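Local coordinates for protein allantoin racemase (Pseudomonas fluorescens, PDB 5LG5) that racemises allantoin, interconverting its enantiomers, and may act on related 5-monosubstituted hydantoins, as a member of the HyuE racemase family, at residues E165-I168 against R169-A173. Sequence-based numbering, arbitrary orientation.
Sequences ELAI and REDKA
Leu166 and Glu170, one helical turn apart, both hold CG beside the backbone N (chi1 -69° and -60°), anti to the carbonyl carbon, and their side chains run alongside each other the same way. Leu166 CD2 rests 3.7 Å from Glu170 OE2, which also forms a salt bridge with NH2 of Arg169 at 2.8 Å; Glu170 OE1 has a long, weak ion pair with Arg140. The long, bent arginine turns one guanidinium face to Glu170 CG, which lies over its centre. Ala167 and Ala173 are small enough to meet at 4.0 Å between their CB atoms and to pack on Ser111. Asp171 turns its carboxylate to the neighbouring strand, where OD2 is gripped by Arg140 and Ser138. Lys172 takes a positive phi (65°) that ends the helix, while its NZ forms a salt bridge with Asp117 of a neighbouring subunit. The chain then wraps back: Ala173 N gives Ala167 O a bond (3.0 Å) nearly straight at the hydrogen but from above the carbonyl plane, off the lone pairs, and a water links Ile168 O and Ala173 O. This is a positive-phi C-terminal cap, one residue wider than the six-to-one Schellman bond, turning helix 153-171 toward strand 175-179 in an alpha/beta domain of the Asp/Glu/hydantoin racemase family.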
ATOM      1  N   GLU E 165      23.351 -11.374 -10.092  1.00 16.79           N
ATOM      2  CA  GLU E 165      23.799 -10.355 -11.040  1.00 20.62           C
ATOM      3  C   GLU E 165      22.609  -9.650 -11.684  1.00 20.57           C
ATOM      4  O   GLU E 165      22.618  -8.430 -11.859  1.00 17.77           O
ATOM      5  CB  GLU E 165      24.732 -10.971 -12.090  1.00 18.67           C
ATOM      6  CG  GLU E 165      26.081 -11.353 -11.508  1.00 18.41           C
ATOM      7  CD  GLU E 165      26.987 -12.075 -12.497  1.00 31.31           C
ATOM      8  OE1 GLU E 165      26.466 -12.670 -13.474  1.00 26.21           O
ATOM      9  OE2 GLU E 165      28.222 -12.068 -12.271  1.00 30.13           O
ATOM     10  N   LEU E 166      21.576 -10.421 -12.013  1.00 17.07           N
ATOM     11  CA  LEU E 166      20.376  -9.848 -12.609  1.00 19.12           C
ATOM     12  C   LEU E 166      19.643  -8.964 -11.607  1.00 19.06           C
ATOM     13  O   LEU E 166      19.138  -7.891 -11.950  1.00 18.75           O
ATOM     14  CB  LEU E 166      19.452 -10.956 -13.123  1.00 20.47           C
ATOM     15  CG  LEU E 166      19.934 -11.759 -14.332  1.00 23.67           C
ATOM     16  CD1 LEU E 166      19.000 -12.933 -14.611  1.00 24.95           C
ATOM     17  CD2 LEU E 166      20.014 -10.855 -15.569  1.00 30.38           C
ATOM     18  N   ALA E 167      19.597  -9.419 -10.363  1.00 17.22           N
ATOM     19  CA  ALA E 167      18.949  -8.662  -9.307  1.00 15.99           C
ATOM     20  C   ALA E 167      19.613  -7.295  -9.138  1.00 14.91           C
ATOM     21  O   ALA E 167      18.934  -6.266  -9.048  1.00 14.30           O
ATOM     22  CB  ALA E 167      18.987  -9.447  -8.007  1.00 10.78           C
ATOM     23  N   ILE E 168      20.940  -7.283  -9.136  1.00 12.30           N
ATOM     24  CA  ILE E 168      21.690  -6.038  -9.004  1.00 16.45           C
ATOM     25  C   ILE E 168      21.459  -5.130 -10.210  1.00 18.69           C
ATOM     26  O   ILE E 168      21.063  -3.959 -10.072  1.00 19.03           O
ATOM     27  CB  ILE E 168      23.203  -6.337  -8.857  1.00 18.53           C
ATOM     28  CG1 ILE E 168      23.454  -7.120  -7.575  1.00 16.52           C
ATOM     29  CG2 ILE E 168      24.033  -5.065  -8.919  1.00 14.36           C
ATOM     30  CD1 ILE E 168      24.768  -7.889  -7.568  1.00 17.36           C
ATOM     31  N   ARG E 169      21.653  -5.690 -11.397  1.00 19.88           N
ATOM     32  CA  ARG E 169      21.588  -4.912 -12.630  1.00 17.53           C
ATOM     33  C   ARG E 169      20.176  -4.452 -12.976  1.00 22.86           C
ATOM     34  O   ARG E 169      19.936  -3.263 -13.192  1.00 23.75           O
ATOM     35  CB  ARG E 169      22.165  -5.732 -13.788  1.00 22.57           C
ATOM     36  CG  ARG E 169      22.023  -5.088 -15.151  1.00 28.02           C
ATOM     37  CD  ARG E 169      22.854  -5.816 -16.198  1.00 38.17           C
ATOM     38  NE  ARG E 169      22.051  -6.807 -16.909  1.00 40.60           N
ATOM     39  CZ  ARG E 169      21.141  -6.530 -17.839  1.00 48.16           C
ATOM     40  NH1 ARG E 169      20.882  -5.269 -18.185  1.00 45.78           N
ATOM     41  NH2 ARG E 169      20.471  -7.523 -18.411  1.00 48.01           N
ATOM     42  N   GLU E 170      19.241  -5.397 -13.003  1.00 22.51           N
ATOM     43  CA  GLU E 170      17.878  -5.112 -13.425  1.00 20.08           C
ATOM     44  C   GLU E 170      16.953  -4.654 -12.300  1.00 17.16           C
ATOM     45  O   GLU E 170      16.116  -3.777 -12.498  1.00 16.38           O
ATOM     46  CB  GLU E 170      17.297  -6.321 -14.154  1.00 24.45           C
ATOM     47  CG  GLU E 170      18.095  -6.692 -15.390  1.00 29.64           C
ATOM     48  CD  GLU E 170      17.530  -7.892 -16.100  1.00 39.43           C
ATOM     49  OE1 GLU E 170      16.606  -8.524 -15.537  1.00 43.18           O
ATOM     50  OE2 GLU E 170      17.999  -8.190 -17.223  1.00 43.14           O
ATOM     51  N   ASP E 171      17.071  -5.266 -11.129  1.00 14.68           N
ATOM     52  CA  ASP E 171      16.156  -4.950 -10.042  1.00 14.21           C
ATOM     53  C   ASP E 171      16.696  -3.880  -9.087  1.00 15.95           C
ATOM     54  O   ASP E 171      15.986  -3.446  -8.170  1.00 13.00           O
ATOM     55  CB  ASP E 171      15.788  -6.215  -9.258  1.00 11.34           C
ATOM     56  CG  ASP E 171      15.280  -7.327 -10.150  1.00 15.36           C
ATOM     57  OD1 ASP E 171      14.708  -7.005 -11.203  1.00 17.81           O
ATOM     58  OD2 ASP E 171      15.453  -8.518  -9.800  1.00 16.38           O
ATOM     59  N   LYS E 172      17.955  -3.491  -9.277  1.00 13.25           N
ATOM     60  CA  LYS E 172      18.611  -2.492  -8.398  1.00 12.75           C
ATOM     61  C   LYS E 172      18.802  -2.966  -6.960  1.00 18.57           C
ATOM     62  O   LYS E 172      18.774  -2.159  -6.010  1.00 16.21           O
ATOM     63  CB  LYS E 172      17.899  -1.137  -8.420  1.00 16.43           C
ATOM     64  CG  LYS E 172      17.791  -0.544  -9.813  1.00 20.08           C
ATOM     65  CD  LYS E 172      19.172  -0.501 -10.471  1.00 22.00           C
ATOM     66  CE  LYS E 172      19.078   0.017 -11.907  1.00 28.67           C
ATOM     67  NZ  LYS E 172      20.112   1.039 -12.217  1.00 30.63           N
ATOM     68  N   ALA E 173      18.979  -4.274  -6.797  1.00 15.20           N
ATOM     69  CA  ALA E 173      19.338  -4.810  -5.500  1.00 14.38           C
ATOM     70  C   ALA E 173      20.706  -4.250  -5.117  1.00 14.20           C
ATOM     71  O   ALA E 173      21.591  -4.075  -5.972  1.00 12.96           O
ATOM     72  CB  ALA E 173      19.394  -6.325  -5.551  1.00 12.32           C
TER
HETATM   73  O   HOH W   1      21.799  -2.133  -7.994  1.00 19.59           O